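Local atomic coordinates of MexT protein (Pseudomonas aeruginosa, PDB entry 6L33), a protein that activates transcription of the MexEF-OprN efflux pump as a LysR-type regulator, presumably by binding DNA, this chain being its regulatory domain. Residues B[10-15]-B[58-63]; B[74-79]-B[180-185]; B[103-108]-B[149-154]; B[14-19]-B[41-46]; B[47-52]-B[63-68]. All coordinates share one frame; numbering follows the deposited sequence.

Contact 1 of 5, residues B[10-15]-B[58-63]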
# COMPACT_ATOMS: atom_id res chain seq x y z
N PHE B 10 8.36 16.71 -8.47
CA PHE B 10 8.18 15.63 -9.42
C PHE B 10 7.20 14.61 -8.87
O PHE B 10 7.22 14.28 -7.68
CB PHE B 10 9.52 14.96 -9.74
CG PHE B 10 10.38 15.75 -10.68
CD1 PHE B 10 9.88 16.18 -11.90
CD2 PHE B 10 11.68 16.08 -10.35
CE1 PHE B 10 10.66 16.91 -12.77
CE2 PHE B 10 12.47 16.81 -11.22
CZ PHE B 10 11.96 17.22 -12.43
N ARG B 11 6.32 14.12 -9.74
CA ARG B 11 5.28 13.16 -9.37
C ARG B 11 5.47 11.90 -10.19
O ARG B 11 5.39 11.94 -11.43
CB ARG B 11 3.89 13.76 -9.59
CG ARG B 11 3.58 14.93 -8.67
CD ARG B 11 2.42 15.78 -9.18
NE ARG B 11 2.18 16.94 -8.32
CZ ARG B 11 2.77 18.12 -8.48
NH1 ARG B 11 2.50 19.12 -7.65
NH2 ARG B 11 3.63 18.31 -9.47
N ILE B 12 5.72 10.78 -9.51
CA ILE B 12 5.96 9.50 -10.16
C ILE B 12 5.04 8.46 -9.53
O ILE B 12 4.58 8.60 -8.40
CB ILE B 12 7.43 9.05 -10.06
CG1 ILE B 12 7.78 8.65 -8.63
CG2 ILE B 12 8.37 10.14 -10.55
CD1 ILE B 12 9.19 8.12 -8.47
N GLY B 13 4.79 7.39 -10.29
CA GLY B 13 3.99 6.27 -9.83
C GLY B 13 4.84 5.02 -9.72
O GLY B 13 5.64 4.72 -10.61
N LEU B 14 4.67 4.30 -8.61
CA LEU B 14 5.49 3.13 -8.36
C LEU B 14 4.62 1.98 -7.87
O LEU B 14 3.75 2.17 -7.02
CB LEU B 14 6.60 3.41 -7.34
CG LEU B 14 7.73 4.36 -7.74
CD1 LEU B 14 8.73 4.49 -6.60
CD2 LEU B 14 8.42 3.90 -9.02
N SER B 15 4.88 0.79 -8.41
CA SER B 15 4.32 -0.42 -7.83
C SER B 15 4.84 -0.59 -6.41
O SER B 15 5.96 -0.18 -6.09
CB SER B 15 4.69 -1.63 -8.69
OG SER B 15 4.21 -2.83 -8.12
N ILE B 58 0.88 11.62 -12.45
CA ILE B 58 2.30 11.29 -12.50
C ILE B 58 2.82 11.66 -13.88
O ILE B 58 2.07 11.74 -14.86
CB ILE B 58 2.58 9.79 -12.21
CG1 ILE B 58 2.03 8.91 -13.33
CG2 ILE B 58 2.02 9.39 -10.85
CD1 ILE B 58 2.34 7.43 -13.17
N SER B 59 4.12 11.91 -13.96
CA SER B 59 4.78 12.09 -15.24
C SER B 59 5.41 10.80 -15.75
O SER B 59 5.57 10.64 -16.97
CB SER B 59 5.85 13.17 -15.15
OG SER B 59 6.94 12.75 -14.35
N VAL B 60 5.75 9.89 -14.85
CA VAL B 60 6.37 8.62 -15.21
C VAL B 60 6.02 7.61 -14.13
O VAL B 60 5.82 7.97 -12.97
CB VAL B 60 7.90 8.78 -15.38
CG1 VAL B 60 8.54 9.25 -14.08
CG2 VAL B 60 8.54 7.48 -15.86
N GLY B 61 5.92 6.35 -14.53
CA GLY B 61 5.64 5.29 -13.58
C GLY B 61 6.51 4.09 -13.85
O GLY B 61 6.88 3.80 -14.99
N VAL B 62 6.86 3.39 -12.77
CA VAL B 62 7.54 2.10 -12.84
C VAL B 62 6.61 1.10 -12.17
O VAL B 62 6.49 1.08 -10.94
CB VAL B 62 8.91 2.13 -12.17
CG1 VAL B 62 9.62 0.80 -12.37
CG2 VAL B 62 9.74 3.27 -12.73
N SER B 63 5.97 0.26 -12.98
CA SER B 63 4.87 -0.57 -12.52
C SER B 63 4.76 -1.77 -13.44
O SER B 63 5.32 -1.79 -14.54
CB SER B 63 3.56 0.22 -12.52
OG SER B 63 2.51 -0.52 -11.92

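Contact 2 of 5, residues B[74-79]-B[180-185]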
# COMPACT_ATOMS: atom_id res chain seq x y z
N ARG B 74 6.73 3.81 -23.52
CA ARG B 74 7.00 2.80 -22.51
C ARG B 74 8.33 2.12 -22.80
O ARG B 74 8.80 2.08 -23.94
CB ARG B 74 5.87 1.77 -22.41
CG ARG B 74 6.12 0.47 -23.15
CD ARG B 74 4.82 -0.25 -23.46
NE ARG B 74 4.35 -1.06 -22.34
CZ ARG B 74 3.17 -1.68 -22.31
NH1 ARG B 74 2.34 -1.58 -23.33
NH2 ARG B 74 2.83 -2.40 -21.25
N LYS B 75 8.92 1.56 -21.75
CA LYS B 75 10.21 0.89 -21.82
C LYS B 75 10.17 -0.29 -20.86
O LYS B 75 9.95 -0.10 -19.66
CB LYS B 75 11.35 1.85 -21.47
CG LYS B 75 12.64 1.18 -21.01
CD LYS B 75 13.75 2.21 -20.84
CE LYS B 75 15.06 1.57 -20.42
NZ LYS B 75 15.18 1.43 -18.94
N THR B 76 10.36 -1.50 -21.38
CA THR B 76 10.43 -2.67 -20.52
C THR B 76 11.66 -2.58 -19.63
O THR B 76 12.78 -2.34 -20.11
CB THR B 76 10.48 -3.95 -21.35
OG1 THR B 76 9.25 -4.11 -22.07
CG2 THR B 76 10.70 -5.17 -20.46
N VAL B 77 11.46 -2.75 -18.33
CA VAL B 77 12.57 -2.78 -17.39
C VAL B 77 12.84 -4.17 -16.83
O VAL B 77 13.97 -4.44 -16.40
CB VAL B 77 12.37 -1.77 -16.23
CG1 VAL B 77 11.85 -0.44 -16.78
CG2 VAL B 77 11.42 -2.32 -15.19
N ARG B 78 11.85 -5.07 -16.85
CA ARG B 78 12.05 -6.43 -16.37
C ARG B 78 10.92 -7.35 -16.80
O ARG B 78 9.74 -7.05 -16.57
CB ARG B 78 12.19 -6.45 -14.85
CG ARG B 78 12.74 -7.75 -14.28
CD ARG B 78 12.77 -7.71 -12.77
NE ARG B 78 13.37 -8.90 -12.19
CZ ARG B 78 12.73 -10.06 -12.05
NH1 ARG B 78 13.35 -11.10 -11.51
NH2 ARG B 78 11.47 -10.18 -12.46
N ARG B 79 11.26 -8.47 -17.42
CA ARG B 79 10.28 -9.50 -17.73
C ARG B 79 9.90 -10.26 -16.47
O ARG B 79 10.70 -10.42 -15.54
CB ARG B 79 10.84 -10.46 -18.79
CG ARG B 79 9.80 -11.36 -19.44
CD ARG B 79 10.41 -12.21 -20.53
NE ARG B 79 9.43 -12.55 -21.56
CZ ARG B 79 9.23 -11.83 -22.66
NH1 ARG B 79 9.94 -10.73 -22.88
NH2 ARG B 79 8.32 -12.20 -23.54
N GLU B 180 4.80 -7.62 -17.56
CA GLU B 180 6.12 -7.01 -17.51
C GLU B 180 6.16 -5.87 -16.49
O GLU B 180 5.16 -5.20 -16.25
CB GLU B 180 6.48 -6.46 -18.89
CG GLU B 180 5.37 -5.58 -19.47
CD GLU B 180 5.73 -4.92 -20.79
OE1 GLU B 180 5.73 -3.67 -20.86
OE2 GLU B 180 6.01 -5.66 -21.76
N LEU B 181 7.33 -5.67 -15.90
CA LEU B 181 7.62 -4.40 -15.24
C LEU B 181 8.05 -3.40 -16.31
O LEU B 181 8.94 -3.70 -17.12
CB LEU B 181 8.71 -4.55 -14.18
CG LEU B 181 8.31 -4.89 -12.74
CD1 LEU B 181 9.54 -4.90 -11.84
CD2 LEU B 181 7.26 -3.93 -12.21
N SER B 182 7.42 -2.23 -16.33
CA SER B 182 7.68 -1.24 -17.36
C SER B 182 7.98 0.11 -16.74
O SER B 182 7.56 0.40 -15.62
CB SER B 182 6.48 -1.08 -18.31
OG SER B 182 6.37 -2.17 -19.21
N MSE B 183 8.72 0.93 -17.47
CA MSE B 183 8.73 2.36 -17.23
C MSE B 183 7.89 2.99 -18.33
O MSE B 183 8.15 2.77 -19.51
CB MSE B 183 10.14 2.95 -17.24
CG MSE B 183 10.13 4.46 -17.09
SE MSE B 183 11.88 5.31 -17.07
CE MSE B 183 12.77 4.14 -15.80
N ALA B 184 6.87 3.74 -17.94
CA ALA B 184 5.95 4.33 -18.89
C ALA B 184 5.77 5.81 -18.60
O ALA B 184 5.68 6.21 -17.44
CB ALA B 184 4.59 3.62 -18.87
N TRP B 185 5.71 6.60 -19.66
CA TRP B 185 5.50 8.03 -19.54
C TRP B 185 4.69 8.50 -20.73
O TRP B 185 4.52 7.78 -21.72
CB TRP B 185 6.84 8.79 -19.42
CG TRP B 185 7.73 8.67 -20.61
CD1 TRP B 185 7.86 9.57 -21.63
CD2 TRP B 185 8.64 7.59 -20.91
NE1 TRP B 185 8.79 9.12 -22.54
CE2 TRP B 185 9.28 7.91 -22.13
CE3 TRP B 185 8.97 6.40 -20.27
CZ2 TRP B 185 10.23 7.08 -22.71
CZ3 TRP B 185 9.91 5.57 -20.85
CH2 TRP B 185 10.53 5.91 -22.06

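Contact 3 of 5, residues B[103-108]-B[149-154]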
# COMPACT_ATOMS: atom_id res chain seq x y z
N PRO B 103 -6.90 -23.02 -0.46
CA PRO B 103 -7.45 -21.67 -0.58
C PRO B 103 -6.40 -20.68 -1.05
O PRO B 103 -5.19 -20.87 -0.84
CB PRO B 103 -7.92 -21.34 0.84
CG PRO B 103 -6.99 -22.12 1.71
CD PRO B 103 -6.70 -23.40 0.96
N HIS B 104 -6.86 -19.62 -1.70
CA HIS B 104 -5.97 -18.71 -2.39
C HIS B 104 -6.15 -17.27 -1.92
O HIS B 104 -7.26 -16.85 -1.58
CB HIS B 104 -6.18 -18.79 -3.91
CG HIS B 104 -5.83 -20.12 -4.48
ND1 HIS B 104 -4.63 -20.36 -5.12
CD2 HIS B 104 -6.51 -21.29 -4.49
CE1 HIS B 104 -4.59 -21.63 -5.51
NE2 HIS B 104 -5.72 -22.21 -5.14
N ALA B 105 -5.04 -16.54 -1.91
CA ALA B 105 -5.04 -15.10 -1.72
C ALA B 105 -4.73 -14.45 -3.07
O ALA B 105 -3.79 -14.87 -3.76
CB ALA B 105 -4.00 -14.68 -0.68
N LEU B 106 -5.52 -13.46 -3.43
CA LEU B 106 -5.41 -12.80 -4.72
C LEU B 106 -5.00 -11.35 -4.51
O LEU B 106 -5.62 -10.64 -3.72
CB LEU B 106 -6.74 -12.87 -5.48
CG LEU B 106 -6.79 -12.24 -6.88
CD1 LEU B 106 -5.93 -13.03 -7.85
CD2 LEU B 106 -8.23 -12.17 -7.37
N VAL B 107 -3.96 -10.92 -5.22
CA VAL B 107 -3.61 -9.50 -5.26
C VAL B 107 -4.51 -8.87 -6.33
O VAL B 107 -4.22 -8.95 -7.52
CB VAL B 107 -2.13 -9.26 -5.55
CG1 VAL B 107 -1.81 -7.77 -5.48
CG2 VAL B 107 -1.27 -10.04 -4.57
N SER B 108 -5.62 -8.28 -5.89
CA SER B 108 -6.60 -7.68 -6.77
C SER B 108 -6.66 -6.19 -6.47
O SER B 108 -6.92 -5.79 -5.33
CB SER B 108 -7.98 -8.33 -6.58
OG SER B 108 -8.99 -7.58 -7.23
N ILE B 149 -3.16 -20.97 2.97
CA ILE B 149 -3.49 -20.09 1.85
C ILE B 149 -2.24 -19.86 1.01
O ILE B 149 -1.14 -19.65 1.55
CB ILE B 149 -4.08 -18.76 2.34
CG1 ILE B 149 -5.29 -18.99 3.24
CG2 ILE B 149 -4.46 -17.88 1.17
CD1 ILE B 149 -5.72 -17.76 4.01
N ILE B 150 -2.40 -19.88 -0.30
CA ILE B 150 -1.29 -19.65 -1.22
C ILE B 150 -1.63 -18.46 -2.11
O ILE B 150 -2.80 -18.13 -2.33
CB ILE B 150 -0.97 -20.90 -2.06
CG1 ILE B 150 -2.15 -21.28 -2.95
CG2 ILE B 150 -0.62 -22.08 -1.15
CD1 ILE B 150 -2.03 -22.68 -3.55
N ALA B 151 -0.59 -17.81 -2.62
CA ALA B 151 -0.72 -16.66 -3.51
C ALA B 151 0.11 -16.89 -4.76
O ALA B 151 1.17 -17.53 -4.71
CB ALA B 151 -0.29 -15.36 -2.82
N THR B 152 -0.38 -16.37 -5.88
CA THR B 152 0.31 -16.44 -7.17
C THR B 152 0.67 -15.02 -7.59
O THR B 152 -0.23 -14.22 -7.89
CB THR B 152 -0.55 -17.12 -8.22
OG1 THR B 152 -1.05 -18.37 -7.71
CG2 THR B 152 0.26 -17.39 -9.48
N VAL B 153 1.96 -14.70 -7.61
CA VAL B 153 2.42 -13.33 -7.80
C VAL B 153 3.53 -13.31 -8.84
O VAL B 153 4.15 -14.35 -9.12
CB VAL B 153 2.90 -12.70 -6.47
CG1 VAL B 153 1.82 -12.79 -5.40
CG2 VAL B 153 4.19 -13.37 -5.99
N PRO B 154 3.80 -12.14 -9.43
CA PRO B 154 4.97 -12.03 -10.31
C PRO B 154 6.26 -12.29 -9.54
O PRO B 154 6.35 -12.06 -8.33
CB PRO B 154 4.91 -10.58 -10.80
CG PRO B 154 3.48 -10.19 -10.66
CD PRO B 154 2.98 -10.92 -9.45
O HOH W 1 -2.76 -18.55 -5.60
O HOH W 2 -2.89 -15.36 -6.16

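Contact 4 of 5, residues B[14-19]-B[41-46]. With SO4 (sulfate ion), chain E.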
# COMPACT_ATOMS: atom_id res chain seq x y z
N LEU B 14 4.67 4.30 -8.61
CA LEU B 14 5.49 3.13 -8.36
C LEU B 14 4.62 1.98 -7.87
O LEU B 14 3.75 2.17 -7.02
CB LEU B 14 6.60 3.41 -7.34
CG LEU B 14 7.73 4.36 -7.74
CD1 LEU B 14 8.73 4.49 -6.60
CD2 LEU B 14 8.42 3.90 -9.02
N SER B 15 4.88 0.79 -8.41
CA SER B 15 4.32 -0.42 -7.83
C SER B 15 4.84 -0.59 -6.41
O SER B 15 5.96 -0.18 -6.09
CB SER B 15 4.69 -1.63 -8.69
OG SER B 15 4.21 -2.83 -8.12
N ASP B 16 4.02 -1.19 -5.55
CA ASP B 16 4.36 -1.21 -4.13
C ASP B 16 5.58 -2.07 -3.85
O ASP B 16 6.32 -1.80 -2.90
CB ASP B 16 3.15 -1.67 -3.30
CG ASP B 16 2.93 -3.17 -3.35
OD1 ASP B 16 2.39 -3.66 -4.36
OD2 ASP B 16 3.28 -3.85 -2.37
N ASP B 17 5.83 -3.10 -4.66
CA ASP B 17 7.04 -3.89 -4.48
C ASP B 17 8.27 -3.16 -5.02
O ASP B 17 9.32 -3.17 -4.37
CB ASP B 17 6.89 -5.26 -5.15
CG ASP B 17 6.42 -5.17 -6.59
OD1 ASP B 17 6.11 -4.05 -7.05
OD2 ASP B 17 6.36 -6.22 -7.27
N VAL B 18 8.14 -2.51 -6.17
CA VAL B 18 9.26 -1.76 -6.75
C VAL B 18 9.73 -0.66 -5.81
O VAL B 18 10.92 -0.36 -5.74
CB VAL B 18 8.85 -1.18 -8.13
CG1 VAL B 18 9.93 -0.25 -8.67
CG2 VAL B 18 8.57 -2.31 -9.11
N GLU B 19 8.80 -0.07 -5.06
CA GLU B 19 9.13 1.03 -4.16
C GLU B 19 10.19 0.64 -3.13
O GLU B 19 10.99 1.48 -2.71
CB GLU B 19 7.86 1.52 -3.47
CG GLU B 19 8.08 2.57 -2.40
CD GLU B 19 6.87 3.46 -2.22
OE1 GLU B 19 6.83 4.21 -1.21
OE2 GLU B 19 5.97 3.42 -3.08
N VAL B 41 5.49 10.35 -4.61
CA VAL B 41 5.31 9.01 -5.14
C VAL B 41 3.86 8.61 -4.94
O VAL B 41 3.35 8.62 -3.81
CB VAL B 41 6.26 8.00 -4.47
CG1 VAL B 41 6.09 6.62 -5.11
CG2 VAL B 41 7.70 8.46 -4.57
N ARG B 42 3.19 8.25 -6.03
CA ARG B 42 1.83 7.73 -5.99
C ARG B 42 1.86 6.22 -6.21
O ARG B 42 2.73 5.69 -6.91
CB ARG B 42 0.95 8.39 -7.05
CG ARG B 42 0.99 9.92 -7.03
CD ARG B 42 0.45 10.48 -5.72
NE ARG B 42 -0.83 9.88 -5.36
CZ ARG B 42 -2.00 10.24 -5.87
NH1 ARG B 42 -2.06 11.21 -6.78
NH2 ARG B 42 -3.11 9.63 -5.48
N ARG B 43 0.90 5.53 -5.60
CA ARG B 43 0.77 4.08 -5.80
C ARG B 43 0.27 3.79 -7.20
O ARG B 43 -0.67 4.42 -7.68
CB ARG B 43 -0.18 3.50 -4.76
CG ARG B 43 -0.61 2.06 -5.03
CD ARG B 43 0.55 1.08 -4.87
NE ARG B 43 1.19 1.18 -3.56
CZ ARG B 43 0.72 0.59 -2.46
NH1 ARG B 43 -0.38 -0.14 -2.51
NH2 ARG B 43 1.37 0.74 -1.31
N ALA B 44 0.91 2.82 -7.87
CA ALA B 44 0.57 2.47 -9.24
C ALA B 44 0.41 0.97 -9.39
O ALA B 44 1.13 0.19 -8.75
CB ALA B 44 1.64 2.97 -10.22
N ASN B 45 -0.54 0.57 -10.23
CA ASN B 45 -0.72 -0.82 -10.64
C ASN B 45 -1.19 -0.81 -12.08
O ASN B 45 -1.47 0.25 -12.66
CB ASN B 45 -1.69 -1.56 -9.71
CG ASN B 45 -3.07 -0.92 -9.67
OD1 ASN B 45 -3.84 -1.01 -10.62
ND2 ASN B 45 -3.39 -0.27 -8.55
N TYR B 46 -1.29 -2.00 -12.69
CA TYR B 46 -1.59 -2.03 -14.11
C TYR B 46 -3.00 -1.55 -14.44
O TYR B 46 -3.28 -1.25 -15.60
CB TYR B 46 -1.35 -3.43 -14.69
CG TYR B 46 -2.29 -4.52 -14.21
CD1 TYR B 46 -3.56 -4.67 -14.76
CD2 TYR B 46 -1.90 -5.41 -13.22
CE1 TYR B 46 -4.41 -5.66 -14.33
CE2 TYR B 46 -2.74 -6.41 -12.78
CZ TYR B 46 -4.00 -6.53 -13.34
OH TYR B 46 -4.84 -7.53 -12.90
S SO4 E . -1.86 7.05 -3.06
O1 SO4 E . -3.00 7.92 -3.28
O2 SO4 E . -2.29 5.65 -3.07
O3 SO4 E . -0.88 7.26 -4.13
O4 SO4 E . -1.24 7.35 -1.78
O HOH W 3 3.86 2.43 -4.18
O HOH W 4 1.49 -2.86 -8.65

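Contact 5 of 5, residues B[47-52]-B[63-68]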
# COMPACT_ATOMS: atom_id res chain seq x y z
N LEU B 47 -3.89 -1.45 -13.45
CA LEU B 47 -5.21 -0.89 -13.69
C LEU B 47 -5.23 0.63 -13.56
O LEU B 47 -5.84 1.31 -14.39
CB LEU B 47 -6.24 -1.49 -12.72
CG LEU B 47 -6.66 -2.94 -12.94
CD1 LEU B 47 -7.78 -3.32 -11.98
CD2 LEU B 47 -7.09 -3.17 -14.38
N LEU B 48 -4.55 1.18 -12.55
CA LEU B 48 -4.51 2.62 -12.34
C LEU B 48 -3.54 3.32 -13.28
O LEU B 48 -3.62 4.55 -13.41
CB LEU B 48 -4.13 2.94 -10.90
CG LEU B 48 -5.13 2.67 -9.78
CD1 LEU B 48 -4.57 3.18 -8.46
CD2 LEU B 48 -6.47 3.31 -10.08
N MSE B 49 -2.64 2.59 -13.92
CA MSE B 49 -1.54 3.18 -14.67
C MSE B 49 -1.99 4.13 -15.80
O MSE B 49 -1.48 5.25 -15.89
CB MSE B 49 -0.63 2.08 -15.22
CG MSE B 49 0.68 2.58 -15.76
SE MSE B 49 1.72 3.53 -14.42
CE MSE B 49 3.02 4.32 -15.63
N PRO B 50 -2.92 3.71 -16.67
CA PRO B 50 -3.40 4.66 -17.69
C PRO B 50 -4.12 5.86 -17.08
O PRO B 50 -4.00 6.97 -17.62
CB PRO B 50 -4.35 3.81 -18.56
CG PRO B 50 -4.66 2.62 -17.75
CD PRO B 50 -3.48 2.36 -16.88
N ASN B 51 -4.84 5.67 -15.98
CA ASN B 51 -5.50 6.79 -15.31
C ASN B 51 -4.48 7.79 -14.78
O ASN B 51 -4.67 9.01 -14.91
CB ASN B 51 -6.38 6.29 -14.16
CG ASN B 51 -7.35 5.22 -14.60
OD1 ASN B 51 -6.96 4.13 -15.01
ND2 ASN B 51 -8.64 5.51 -14.49
N LEU B 52 -3.41 7.30 -14.14
CA LEU B 52 -2.42 8.20 -13.55
C LEU B 52 -1.72 9.04 -14.62
O LEU B 52 -1.44 10.22 -14.40
CB LEU B 52 -1.40 7.40 -12.75
CG LEU B 52 -1.90 6.70 -11.48
CD1 LEU B 52 -0.84 5.77 -10.93
CD2 LEU B 52 -2.33 7.72 -10.44
N SER B 63 5.97 0.26 -12.98
CA SER B 63 4.87 -0.57 -12.52
C SER B 63 4.76 -1.77 -13.44
O SER B 63 5.32 -1.79 -14.54
CB SER B 63 3.56 0.22 -12.52
OG SER B 63 2.51 -0.52 -11.92
N TYR B 64 4.04 -2.79 -12.98
CA TYR B 64 3.49 -3.76 -13.91
C TYR B 64 2.49 -3.05 -14.80
O TYR B 64 1.68 -2.25 -14.33
CB TYR B 64 2.83 -4.92 -13.15
CG TYR B 64 3.76 -5.60 -12.19
CD1 TYR B 64 4.71 -6.52 -12.64
CD2 TYR B 64 3.71 -5.33 -10.83
CE1 TYR B 64 5.57 -7.14 -11.76
CE2 TYR B 64 4.56 -5.95 -9.94
CZ TYR B 64 5.49 -6.86 -10.41
OH TYR B 64 6.35 -7.47 -9.53
N THR B 65 2.56 -3.33 -16.10
CA THR B 65 1.71 -2.64 -17.06
C THR B 65 1.07 -3.65 -18.00
O THR B 65 1.69 -4.65 -18.37
CB THR B 65 2.50 -1.61 -17.87
OG1 THR B 65 3.56 -2.27 -18.57
CG2 THR B 65 3.08 -0.53 -16.96
N ASP B 66 -0.18 -3.38 -18.37
CA ASP B 66 -0.87 -4.18 -19.37
C ASP B 66 -1.04 -3.30 -20.59
O ASP B 66 -0.17 -3.30 -21.48
CB ASP B 66 -2.19 -4.72 -18.79
CG ASP B 66 -2.91 -5.65 -19.76
OD1 ASP B 66 -2.34 -5.97 -20.82
OD2 ASP B 66 -4.05 -6.05 -19.45
N GLU B 67 -2.11 -2.51 -20.69
CA GLU B 67 -2.28 -1.56 -21.78
C GLU B 67 -2.06 -0.14 -21.28
O GLU B 67 -2.31 0.17 -20.11
CB GLU B 67 -3.68 -1.68 -22.41
CG GLU B 67 -4.14 -3.11 -22.63
CD GLU B 67 -3.60 -3.69 -23.93
OE1 GLU B 67 -3.86 -4.89 -24.19
OE2 GLU B 67 -2.93 -2.96 -24.68
N LEU B 68 -1.59 0.71 -22.18
CA LEU B 68 -1.30 2.11 -21.90
C LEU B 68 -1.98 2.98 -22.94
O LEU B 68 -2.29 2.52 -24.05
CB LEU B 68 0.21 2.37 -21.91
CG LEU B 68 1.02 1.63 -20.84
CD1 LEU B 68 2.50 1.74 -21.13
CD2 LEU B 68 0.71 2.18 -19.46

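Contact 1 of 5, residues B[10-15]-B[58-63]
I58 turns CG1 between its backbone N and carbonyl carbon (chi1 67°), which lays CG2 against the I12-G13 peptide, 3.4 Å from I12 C, and carries CD1 along to 3.9 Å from G13 CA. G13, having no CB, leaves that ground to the isoleucine. I12 adopts a similar first torsion (chi1 71°) and its CG2 meets V60 CG1 at 3.6 Å, the two branched side chains lying side by side. These residues belong to a parallel strand pair, 9-14 with 60-62, in the five-stranded sheet of one lobe of the periplasmic-binding-protein-like fold that LysR regulators use to sense effectors. R11 O takes S59 N at 2.8 Å; V62 N then reaches G13 O at 2.8 Å, while V62 O receives S15 N at 3.0 Å. Beta-branched residues suit these extended backbones. L14 CD2 packs on V62 CB at 3.6 Å, on the face shared with I12 and V60, where I12 also touches L198 of helix 193-203. I58 instead meets M49, L52 and L53 of helix 49-55, and S59 OG bonds to E195.

Contact 2 of 5, residues B[74-79]-B[180-185]
V77 and R78 both present their N-H groups to L181 O, at 3.0 Å from V77 N and 3.2 Å from R78 N, which marks a classic beta bulge in this antiparallel pair at one edge of the sheet. The two donors come from the same face of the carbonyl plane, and L181 N returns a bond to R78 O at 2.9 Å. Before the bulge, K75 and M183 form a regular hydrogen-bonded pair. At the bulge the two branches of V77 divide between neighbours: CG2 rests on L181 CB at 3.7 Å, and CG1 on CB of selenomethionine M183 at 3.8 Å. Farther out, the E180 carboxylate approaches R74 as an ion pair, though the placement of OE1 is doubtful; R74 NH2 is held more surely by T65 OG1 and D66 O. R78 reaches out to a salt bridge with D155, and M183 leans on I202 of helix 193-203. W185, its NE1 tied to D190, sets the edge of its ring beside the aliphatic root of K75, with CZ3 4.0 Å from K75 CB.

Contact 3 of 5, residues B[103-108]-B[149-154]
I149 and A105 form the apolar centre, I149 CG2 lying 3.7 Å from A105 CB and leaning over the H104-A105 peptide. Alanine is small enough to admit the methyl, and L144 of helix 140-144 covers the same two residues. Beside them the side chains of P103 and I149 cross at about a right angle, CG of the ring against I149 CG1. H104 and I150 run together on the other face of the sheet; I150 CG1 sits between the backbone N and the carbonyl carbon (chi1 63°), which brings CD1 to 3.4 Å from H104 CE1. This is a parallel strand pair in the sheet of the second lobe of the LysR effector-binding fold. I150 N bonds to P103 O at 3.0 Å and A105 N to I150 O at 2.8 Å, after which the strands spread apart. A water fills the opening, donating to A105 O at 2.6 Å and accepting from T152 N at 2.7 Å. A second water links H104 ND1, at 2.6 Å in the ring plane, to T152 OG1, which also bonds to Y99 OH. H104 NE2 meets Y99 O, a carbonyl, so NE2 presumably carries the proton; with both nitrogens engaged the buried imidazole is fixed in rotation, and water takes over where strand pairing ends.

Contact 4 of 5, residues B[14-19]-B[41-46]
V41 puts CG1 against L14 CD1 at 3.7 Å, and the same methyl touches the carboxylate of E19, which joins strand 38-43 to the turn into helix 18-33 within a beta-alpha-beta unit; valine suits the strand. At R42 the carbonyl O takes L14 N at 2.9 Å, nearly in line with the C=O bond (176°). Its side chain, bent at chi2 and chi3, presents its guanidinium edge to a sulfate probably left from crystallisation: NE reaches O3 at 2.9 Å and NH2 reaches O1 at 2.8 Å, while R43 N adds a bond to O3 at 2.9 Å. R43 bends back so that D16 CB sits over one face of its guanidinium, 3.4 Å from CZ. From the guanidinium edge, R43 NE donates to a water at 3.0 Å that also contacts L14 O and E19 OE2. A44 N approaches L14 O at 3.0 Å from well above the carbonyl plane, and A44 O is joined through another water to S15 OG. D16 spends its carboxylate on the N-H groups of F137 and N138, and R43 NH2 bonds to Q136 of the second subunit. Because R43 of that subunit also grips the sulfate, the anion probably offsets positive charge at the dimer interface.

Contact 5 of 5, residues B[47-52]-B[63-68]
The first turn of helix 49-55 passes beside the loop that follows strand 60-62, with CA atoms of P50 and L68 5.4 Å apart and those of M49 and T65 7.1 Å apart. The helix belongs to the beta-alpha-beta crossover leading from strand 38-43 to strand 60-62 in the first lobe of the effector-binding domain, and side-chain packing carries this meeting. Selenomethionine M49 points toward the loop. Its CG, anti to the backbone N (chi1 -168°), lies 3.7 Å from L68 CD2 and 4.1 Å from T65 CG2; the bend at chi2 (59°) then swings SE over S63, 4.2 Å from its CB. A long, flexible apolar chain suits a place where it meets three loop residues. M49 and L68 both lean on A184 of strand 181-186, which ties the patch to the sheet. P50 fits the first turn, where no backbone N-H is needed for the helix, and its ring edges up to the loop, with CD 4.1 Å from E67 O. N45 OD1 receives L47 N and L48 N just ahead of this turn. T65 turns its methyl to M49 and its OG1 to R74 and S182, while S63 OG donates to Y64 O at 3.1 Å.

Contacts 1, 2 and 4 lie in one sheet and contact 5 packs beside it. S182 N of contact 2 meets S63 O at 2.8 Å, and R42 N of contact 4 meets I12 O of contact 1 at 2.8 Å; contacts 1 and 4, sharing L14 and S15, have centres about 7 Å apart. M49 CE of contact 5 reaches G61 CA. Contact 3 belongs to the second lobe, its centre about 25 Å from that of contact 1, though P154 CB touches Y64 CE1. Contact 4, whose centre is about 6 Å from that of the chain, lies toward the second lobe, consistent with the cleft where LysR relatives bind effectors; its sulfate, however, lies at the dimer interface.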